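Local coordinates for protein N5-carboxyaminoimidazole ribonucleotide synthetase (Bacillus anthracis, PDB 3QFF) that probably uses ATP and bicarbonate to carboxylate 5-aminoimidazole ribonucleotide to its N5-carboxyamino form in purine biosynthesis, and is captured here with ADP bound, at residues L224-V229 with V317-L322; Y340-G345 with M355-I360. All blocks are in the same frame, centred on the assembly; numbering follows the deposited sequence.

Contact 1. Residues L224-V229 with V317-L322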
ATOM      1  N   LEU A 224       6.370  21.986   4.714  1.00 30.66           N
ATOM      2  CA  LEU A 224       5.015  21.495   4.953  1.00 29.23           C
ATOM      3  C   LEU A 224       4.891  20.857   6.336  1.00 28.09           C
ATOM      4  O   LEU A 224       5.732  20.056   6.742  1.00 28.05           O
ATOM      5  CB  LEU A 224       4.565  20.518   3.853  1.00 29.10           C
ATOM      6  CG  LEU A 224       3.131  19.978   3.911  1.00 28.39           C
ATOM      7  CD1 LEU A 224       2.087  21.108   3.819  1.00 28.60           C
ATOM      8  CD2 LEU A 224       2.898  18.939   2.798  1.00 27.24           C
ATOM      9  N   HIS A 225       3.837  21.238   7.047  1.00 27.41           N
ATOM     10  CA  HIS A 225       3.548  20.704   8.375  1.00 27.36           C
ATOM     11  C   HIS A 225       2.383  19.716   8.270  1.00 26.86           C
ATOM     12  O   HIS A 225       2.554  18.532   8.558  1.00 26.74           O
ATOM     13  CB  HIS A 225       3.233  21.850   9.358  1.00 26.72           C
ATOM     14  CG  HIS A 225       2.649  21.405  10.666  1.00 27.91           C
ATOM     15  ND1 HIS A 225       3.196  20.395  11.429  1.00 28.78           N
ATOM     16  CD2 HIS A 225       1.574  21.855  11.358  1.00 27.64           C
ATOM     17  CE1 HIS A 225       2.467  20.222  12.518  1.00 27.63           C
ATOM     18  NE2 HIS A 225       1.479  21.099  12.502  1.00 28.30           N
ATOM     19  N   GLU A 226       1.224  20.219   7.839  1.00 26.37           N
ATOM     20  CA  GLU A 226      -0.012  19.448   7.704  1.00 25.88           C
ATOM     21  C   GLU A 226      -0.697  19.638   6.347  1.00 25.76           C
ATOM     22  O   GLU A 226      -0.676  20.742   5.785  1.00 25.17           O
ATOM     23  CB  GLU A 226      -1.004  19.830   8.801  1.00 25.85           C
ATOM     24  CG  GLU A 226      -0.656  19.248  10.163  1.00 28.39           C
ATOM     25  CD  GLU A 226      -1.541  19.763  11.289  1.00 30.86           C
ATOM     26  OE1 GLU A 226      -2.076  20.897  11.178  1.00 30.64           O
ATOM     27  OE2 GLU A 226      -1.690  19.030  12.292  1.00 31.79           O
ATOM     28  N   SER A 227      -1.296  18.560   5.836  1.00 24.95           N
ATOM     29  CA  SER A 227      -2.267  18.633   4.740  1.00 24.68           C
ATOM     30  C   SER A 227      -3.615  18.128   5.233  1.00 24.55           C
ATOM     31  O   SER A 227      -3.713  17.063   5.860  1.00 24.54           O
ATOM     32  CB  SER A 227      -1.841  17.813   3.523  1.00 24.77           C
ATOM     33  OG  SER A 227      -0.586  18.240   3.066  1.00 26.58           O
ATOM     34  N   ILE A 228      -4.651  18.889   4.934  1.00 23.41           N
ATOM     35  CA  ILE A 228      -5.974  18.605   5.456  1.00 23.53           C
ATOM     36  C   ILE A 228      -6.916  18.378   4.293  1.00 23.44           C
ATOM     37  O   ILE A 228      -7.011  19.220   3.406  1.00 23.24           O
ATOM     38  CB  ILE A 228      -6.497  19.789   6.277  1.00 23.27           C
ATOM     39  CG1 ILE A 228      -5.523  20.163   7.405  1.00 23.32           C
ATOM     40  CG2 ILE A 228      -7.898  19.491   6.792  1.00 23.89           C
ATOM     41  CD1 ILE A 228      -5.760  21.613   7.980  1.00 25.12           C
ATOM     42  N   VAL A 229      -7.622  17.251   4.310  1.00 23.55           N
ATOM     43  CA  VAL A 229      -8.481  16.868   3.207  1.00 23.71           C
ATOM     44  C   VAL A 229      -9.783  16.287   3.769  1.00 24.38           C
ATOM     45  O   VAL A 229      -9.744  15.327   4.541  1.00 24.47           O
ATOM     46  CB  VAL A 229      -7.791  15.821   2.297  1.00 23.19           C
ATOM     47  CG1 VAL A 229      -8.477  15.742   0.939  1.00 22.87           C
ATOM     48  CG2 VAL A 229      -6.304  16.144   2.130  1.00 23.38           C
ATOM     49  N   VAL A 317      -5.839  14.028   8.012  1.00 22.20           N
ATOM     50  CA  VAL A 317      -4.799  15.034   8.223  1.00 21.46           C
ATOM     51  C   VAL A 317      -3.474  14.326   8.120  1.00 22.30           C
ATOM     52  O   VAL A 317      -3.170  13.430   8.927  1.00 21.90           O
ATOM     53  CB  VAL A 317      -4.919  15.742   9.614  1.00 21.66           C
ATOM     54  CG1 VAL A 317      -3.729  16.658   9.879  1.00 18.94           C
ATOM     55  CG2 VAL A 317      -6.217  16.538   9.674  1.00 20.86           C
ATOM     56  N   MET A 318      -2.684  14.714   7.122  1.00 21.79           N
ATOM     57  CA  MET A 318      -1.321  14.245   7.037  1.00 21.96           C
ATOM     58  C   MET A 318      -0.454  15.173   7.871  1.00 22.30           C
ATOM     59  O   MET A 318      -0.596  16.402   7.772  1.00 22.46           O
ATOM     60  CB  MET A 318      -0.813  14.243   5.594  1.00 21.97           C
ATOM     61  CG  MET A 318       0.587  13.629   5.509  1.00 23.08           C
ATOM     62  SD  MET A 318       1.738  14.465   4.436  1.00 30.00           S
ATOM     63  CE  MET A 318       1.975  16.050   5.264  1.00 27.90           C
ATOM     64  N   VAL A 319       0.401  14.597   8.717  1.00 22.09           N
ATOM     65  CA  VAL A 319       1.390  15.395   9.442  1.00 22.49           C
ATOM     66  C   VAL A 319       2.795  14.942   9.097  1.00 22.47           C
ATOM     67  O   VAL A 319       3.100  13.752   9.149  1.00 22.55           O
ATOM     68  CB  VAL A 319       1.212  15.330  10.982  1.00 22.52           C
ATOM     69  CG1 VAL A 319       1.939  16.521  11.635  1.00 22.94           C
ATOM     70  CG2 VAL A 319      -0.239  15.373  11.352  1.00 23.66           C
ATOM     71  N   ASN A 320       3.659  15.886   8.736  1.00 22.85           N
ATOM     72  CA  ASN A 320       5.050  15.556   8.457  1.00 23.75           C
ATOM     73  C   ASN A 320       5.855  15.212   9.706  1.00 23.77           C
ATOM     74  O   ASN A 320       5.675  15.847  10.747  1.00 22.91           O
ATOM     75  CB  ASN A 320       5.757  16.718   7.729  1.00 23.84           C
ATOM     76  CG  ASN A 320       5.838  16.515   6.227  1.00 24.98           C
ATOM     77  OD1 ASN A 320       5.504  15.452   5.696  1.00 24.37           O
ATOM     78  ND2 ASN A 320       6.310  17.540   5.531  1.00 26.96           N
ATOM     79  N   ILE A 321       6.743  14.220   9.567  1.00 24.28           N
ATOM     80  CA  ILE A 321       7.700  13.828  10.605  1.00 25.24           C
ATOM     81  C   ILE A 321       9.116  14.225  10.184  1.00 25.66           C
ATOM     82  O   ILE A 321       9.747  13.586   9.343  1.00 25.82           O
ATOM     83  CB  ILE A 321       7.614  12.313  10.958  1.00 25.23           C
ATOM     84  CG1 ILE A 321       6.180  11.951  11.364  1.00 24.56           C
ATOM     85  CG2 ILE A 321       8.634  11.918  12.070  1.00 25.68           C
ATOM     86  CD1 ILE A 321       5.860  10.472  11.233  1.00 26.15           C
ATOM     87  N   LEU A 322       9.599  15.308  10.783  1.00 26.54           N
ATOM     88  CA  LEU A 322      10.964  15.785  10.535  1.00 27.69           C
ATOM     89  C   LEU A 322      11.925  15.111  11.509  1.00 28.47           C
ATOM     90  O   LEU A 322      11.489  14.423  12.429  1.00 29.08           O
ATOM     91  CB  LEU A 322      11.030  17.316  10.655  1.00 27.51           C
ATOM     92  CG  LEU A 322       9.963  18.136   9.890  1.00 27.77           C
ATOM     93  CD1 LEU A 322      10.222  19.653  10.056  1.00 27.45           C
ATOM     94  CD2 LEU A 322       9.950  17.762   8.415  1.00 27.54           C
TER
HETATM   95  O   HOH W   1       5.702  18.637  10.773  1.00 28.54           O

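Contact 2. Residues Y340-G345 with M355-I360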
ATOM      1  N   TYR A 340      -1.802   6.432  10.746  1.00 27.55           N
ATOM      2  CA  TYR A 340      -1.136   5.504   9.829  1.00 26.26           C
ATOM      3  C   TYR A 340       0.264   6.005   9.499  1.00 25.88           C
ATOM      4  O   TYR A 340       0.451   6.984   8.751  1.00 24.23           O
ATOM      5  CB  TYR A 340      -2.020   5.244   8.593  1.00 26.03           C
ATOM      6  CG  TYR A 340      -3.338   4.655   9.035  1.00 26.64           C
ATOM      7  CD1 TYR A 340      -4.414   5.480   9.373  1.00 26.33           C
ATOM      8  CD2 TYR A 340      -3.476   3.274   9.219  1.00 26.85           C
ATOM      9  CE1 TYR A 340      -5.620   4.953   9.838  1.00 28.17           C
ATOM     10  CE2 TYR A 340      -4.687   2.732   9.676  1.00 29.08           C
ATOM     11  CZ  TYR A 340      -5.747   3.574   9.987  1.00 28.57           C
ATOM     12  OH  TYR A 340      -6.931   3.052  10.458  1.00 29.57           O
ATOM     13  N   LEU A 341       1.238   5.321  10.095  1.00 24.64           N
ATOM     14  CA  LEU A 341       2.620   5.768  10.088  1.00 24.75           C
ATOM     15  C   LEU A 341       3.360   5.332   8.833  1.00 24.17           C
ATOM     16  O   LEU A 341       3.283   4.172   8.429  1.00 24.82           O
ATOM     17  CB  LEU A 341       3.334   5.249  11.347  1.00 25.07           C
ATOM     18  CG  LEU A 341       4.785   5.628  11.646  1.00 26.58           C
ATOM     19  CD1 LEU A 341       4.974   7.157  11.741  1.00 28.65           C
ATOM     20  CD2 LEU A 341       5.245   4.947  12.938  1.00 28.43           C
ATOM     21  N   HIS A 342       4.061   6.276   8.212  1.00 23.71           N
ATOM     22  CA  HIS A 342       5.012   5.968   7.153  1.00 24.12           C
ATOM     23  C   HIS A 342       6.392   6.460   7.549  1.00 24.36           C
ATOM     24  O   HIS A 342       6.560   7.619   7.922  1.00 24.75           O
ATOM     25  CB  HIS A 342       4.545   6.571   5.827  1.00 24.03           C
ATOM     26  CG  HIS A 342       3.182   6.100   5.430  1.00 23.70           C
ATOM     27  ND1 HIS A 342       2.978   5.109   4.494  1.00 24.70           N
ATOM     28  CD2 HIS A 342       1.959   6.422   5.908  1.00 23.31           C
ATOM     29  CE1 HIS A 342       1.681   4.873   4.383  1.00 23.69           C
ATOM     30  NE2 HIS A 342       1.044   5.643   5.246  1.00 23.99           N
ATOM     31  N   LEU A 343       7.368   5.570   7.508  1.00 24.59           N
ATOM     32  CA  LEU A 343       8.737   5.979   7.788  1.00 25.25           C
ATOM     33  C   LEU A 343       9.637   5.557   6.634  1.00 25.18           C
ATOM     34  O   LEU A 343       9.485   4.471   6.086  1.00 24.36           O
ATOM     35  CB  LEU A 343       9.218   5.445   9.145  1.00 25.53           C
ATOM     36  CG  LEU A 343       8.451   5.953  10.378  1.00 25.60           C
ATOM     37  CD1 LEU A 343       8.898   5.220  11.647  1.00 25.19           C
ATOM     38  CD2 LEU A 343       8.621   7.456  10.577  1.00 24.71           C
ATOM     39  N   TYR A 344      10.563   6.433   6.267  1.00 25.07           N
ATOM     40  CA  TYR A 344      11.245   6.325   4.984  1.00 26.55           C
ATOM     41  C   TYR A 344      12.552   5.514   5.003  1.00 27.77           C
ATOM     42  O   TYR A 344      13.120   5.227   3.952  1.00 27.72           O
ATOM     43  CB  TYR A 344      11.499   7.735   4.419  1.00 26.24           C
ATOM     44  CG  TYR A 344      10.274   8.647   4.331  1.00 23.94           C
ATOM     45  CD1 TYR A 344      10.410  10.037   4.464  1.00 23.15           C
ATOM     46  CD2 TYR A 344       8.996   8.132   4.079  1.00 22.19           C
ATOM     47  CE1 TYR A 344       9.308  10.898   4.354  1.00 21.92           C
ATOM     48  CE2 TYR A 344       7.877   8.984   3.977  1.00 21.80           C
ATOM     49  CZ  TYR A 344       8.051  10.364   4.110  1.00 21.21           C
ATOM     50  OH  TYR A 344       6.975  11.196   4.010  1.00 21.36           O
ATOM     51  N   GLY A 345      13.026   5.141   6.187  1.00 29.15           N
ATOM     52  CA  GLY A 345      14.257   4.346   6.299  1.00 30.79           C
ATOM     53  C   GLY A 345      15.538   5.152   6.145  1.00 32.44           C
ATOM     54  O   GLY A 345      16.565   4.620   5.721  1.00 31.90           O
ATOM     55  N   MET A 355      11.582  12.596   7.631  1.00 27.08           N
ATOM     56  CA  MET A 355      11.873  11.204   8.035  1.00 26.59           C
ATOM     57  C   MET A 355      10.682  10.281   7.779  1.00 25.89           C
ATOM     58  O   MET A 355      10.853   9.076   7.644  1.00 25.35           O
ATOM     59  CB  MET A 355      12.258  11.127   9.527  1.00 26.97           C
ATOM     60  CG  MET A 355      13.405  12.093   9.932  1.00 27.81           C
ATOM     61  SD  MET A 355      14.948  11.800   9.055  1.00 32.58           S
ATOM     62  CE  MET A 355      15.420  10.196   9.722  1.00 29.72           C
ATOM     63  N   GLY A 356       9.485  10.864   7.753  1.00 24.75           N
ATOM     64  CA  GLY A 356       8.256  10.136   7.482  1.00 23.70           C
ATOM     65  C   GLY A 356       7.065  11.062   7.460  1.00 23.08           C
ATOM     66  O   GLY A 356       7.212  12.303   7.382  1.00 22.99           O
ATOM     67  N   HIS A 357       5.881  10.460   7.527  1.00 22.57           N
ATOM     68  CA  HIS A 357       4.631  11.187   7.741  1.00 21.88           C
ATOM     69  C   HIS A 357       3.618  10.272   8.430  1.00 22.41           C
ATOM     70  O   HIS A 357       3.741   9.039   8.386  1.00 22.43           O
ATOM     71  CB  HIS A 357       4.065  11.740   6.415  1.00 21.63           C
ATOM     72  CG  HIS A 357       3.645  10.679   5.442  1.00 20.27           C
ATOM     73  ND1 HIS A 357       4.513  10.133   4.520  1.00 18.93           N
ATOM     74  CD2 HIS A 357       2.445  10.090   5.227  1.00 18.22           C
ATOM     75  CE1 HIS A 357       3.867   9.240   3.790  1.00 17.65           C
ATOM     76  NE2 HIS A 357       2.613   9.193   4.199  1.00 17.48           N
ATOM     77  N   VAL A 358       2.624  10.870   9.069  1.00 21.75           N
ATOM     78  CA  VAL A 358       1.527  10.095   9.611  1.00 22.72           C
ATOM     79  C   VAL A 358       0.216  10.634   9.044  1.00 22.49           C
ATOM     80  O   VAL A 358      -0.010  11.851   9.028  1.00 22.68           O
ATOM     81  CB  VAL A 358       1.549  10.051  11.178  1.00 23.12           C
ATOM     82  CG1 VAL A 358       1.486  11.452  11.772  1.00 23.64           C
ATOM     83  CG2 VAL A 358       0.420   9.176  11.731  1.00 24.20           C
ATOM     84  N   ASN A 359      -0.622   9.720   8.547  1.00 21.71           N
ATOM     85  CA  ASN A 359      -1.958  10.045   8.088  1.00 21.54           C
ATOM     86  C   ASN A 359      -2.983   9.727   9.163  1.00 22.87           C
ATOM     87  O   ASN A 359      -3.190   8.552   9.519  1.00 22.39           O
ATOM     88  CB  ASN A 359      -2.273   9.272   6.802  1.00 21.38           C
ATOM     89  CG  ASN A 359      -1.543   9.838   5.600  1.00 20.61           C
ATOM     90  OD1 ASN A 359      -1.260  11.042   5.546  1.00 22.40           O
ATOM     91  ND2 ASN A 359      -1.222   8.985   4.642  1.00 20.65           N
ATOM     92  N   ILE A 360      -3.614  10.775   9.680  1.00 23.28           N
ATOM     93  CA  ILE A 360      -4.601  10.631  10.730  1.00 24.36           C
ATOM     94  C   ILE A 360      -5.983  10.658  10.100  1.00 25.41           C
ATOM     95  O   ILE A 360      -6.447  11.713   9.645  1.00 25.39           O
ATOM     96  CB  ILE A 360      -4.491  11.767  11.781  1.00 23.99           C
ATOM     97  CG1 ILE A 360      -3.062  11.893  12.308  1.00 23.65           C
ATOM     98  CG2 ILE A 360      -5.487  11.538  12.938  1.00 25.08           C
ATOM     99  CD1 ILE A 360      -2.825  13.178  13.131  1.00 24.45           C
TER

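Contact 1. Residues L224-V229 with V317-L322
Leu224 meets Met318 through its CD2 branch, which lies 3.9 Å from Met318 CE; the thioether reaches this far because its chain bends at chi2 and chi3. Here strand 223-229 of the ATP-grasp domain pairs antiparallel with strand 316-322 of the C-terminal domain, in the middle of one continuous sheet. At His225 the strand bulges, since His225 and Glu226 together face Ile218 on the other neighbouring strand, a classic beta bulge. The His225 carbonyl nevertheless accepts a nearly straight bond from Asn320 N (2.9 Å, 173° at the hydrogen). The imidazole sets CE1 3.8 Å from Val319 CG1, while a water in the ring plane sits 3.1 Å from His225 ND1 and donates to Asn320 O. Glu226 stands on the same face as Val319 and Val317: its CG, anti to the carbonyl carbon (chi1 -76°), packs against both valine CG1 methyls, and OE2 touches Val319 CG2. Leu369 and Ala372 of helix 365-374 also lie against this carboxylate side chain. Ser227 and Met318 form the hydrogen-bonded pair, Ser227 N donating to Met318 O (3.0 Å) and Met318 N returning to Ser227 O (2.9 Å); the hydroxyl on the opposite face is bonded to Asn217. Ile228 CG1 closes the row at 4.3 Å from Val317 CG2.

Contact 2. Residues Y340-G345 with M355-I360
His357 is held between His342 and Tyr344. The two imidazole planes are nearly parallel (9° apart) but slid so far that the rings barely overlap, with centroids 4.4 Å apart, and it is His342 CB that sits over the face of the His357 ring, 3.7 Å from its centroid. Tyr344 comes at the edge instead: its OH and His357 ND1 share a short hydrogen bond of 2.7 Å, and the rings meet rim to rim with planes 48° apart. With CG between the backbone N and the carbonyl carbon (chi1 65°), the His357 ring turns a face to His342 CB and its ND1 edge to the phenol. The phenol ring itself lies flat over the backbone, with Gly356 CA 3.4 Å from its centroid and close to the ring normal.

The backbones beneath belong to a beta hairpin that forms one margin of the large sheet, strand 339-343 being its outermost member within the chain. Tyr340 and His342 exchange paired bonds with Asn359 and His357; the bond from His342 N to His357 O (2.8 Å) runs nearly along the carbonyl axis. Past the last of these pairs Tyr344 N donates to Met355 O (3.0 Å), where Met355 and Gly356 both face Ile321 in a classic beta bulge. On the face of Leu341 and Val358, Val358 CG2 packs 3.7 Å from Tyr340 N.

Farther out, Asp288 receives hydrogen bonds from both His342 NE2 and Asn359 ND2, so one carboxylate fixes two side chains on the face of His342 and His357, and the His284 ring stacks on His357. Across the dimer interface, Tyr340 OH is hydrogen-bonded to Glu291 of the second subunit, while Leu341 and Leu343 pack on its Met36.

Followed from the N terminus, strand 223-229 leads into the rest of the ATP-grasp domain, and contact 1 closes that long excursion when the chain returns 88 residues later as strand 316-322. Helix 323-331 comes next, before contact 2 closes a short hairpin loop of its own. The two are in series, neither nesting nor crossing. In space they merge: strand 354-361 inserts beside strand 316-322, with probable hydrogen bonds from Val319 N to Val358 O (2.8 Å) and between Ile321 O and Met355 N (2.7 Å). One sheet therefore runs from the ATP-grasp strands through contact 1 to the hairpin at the subunit interface.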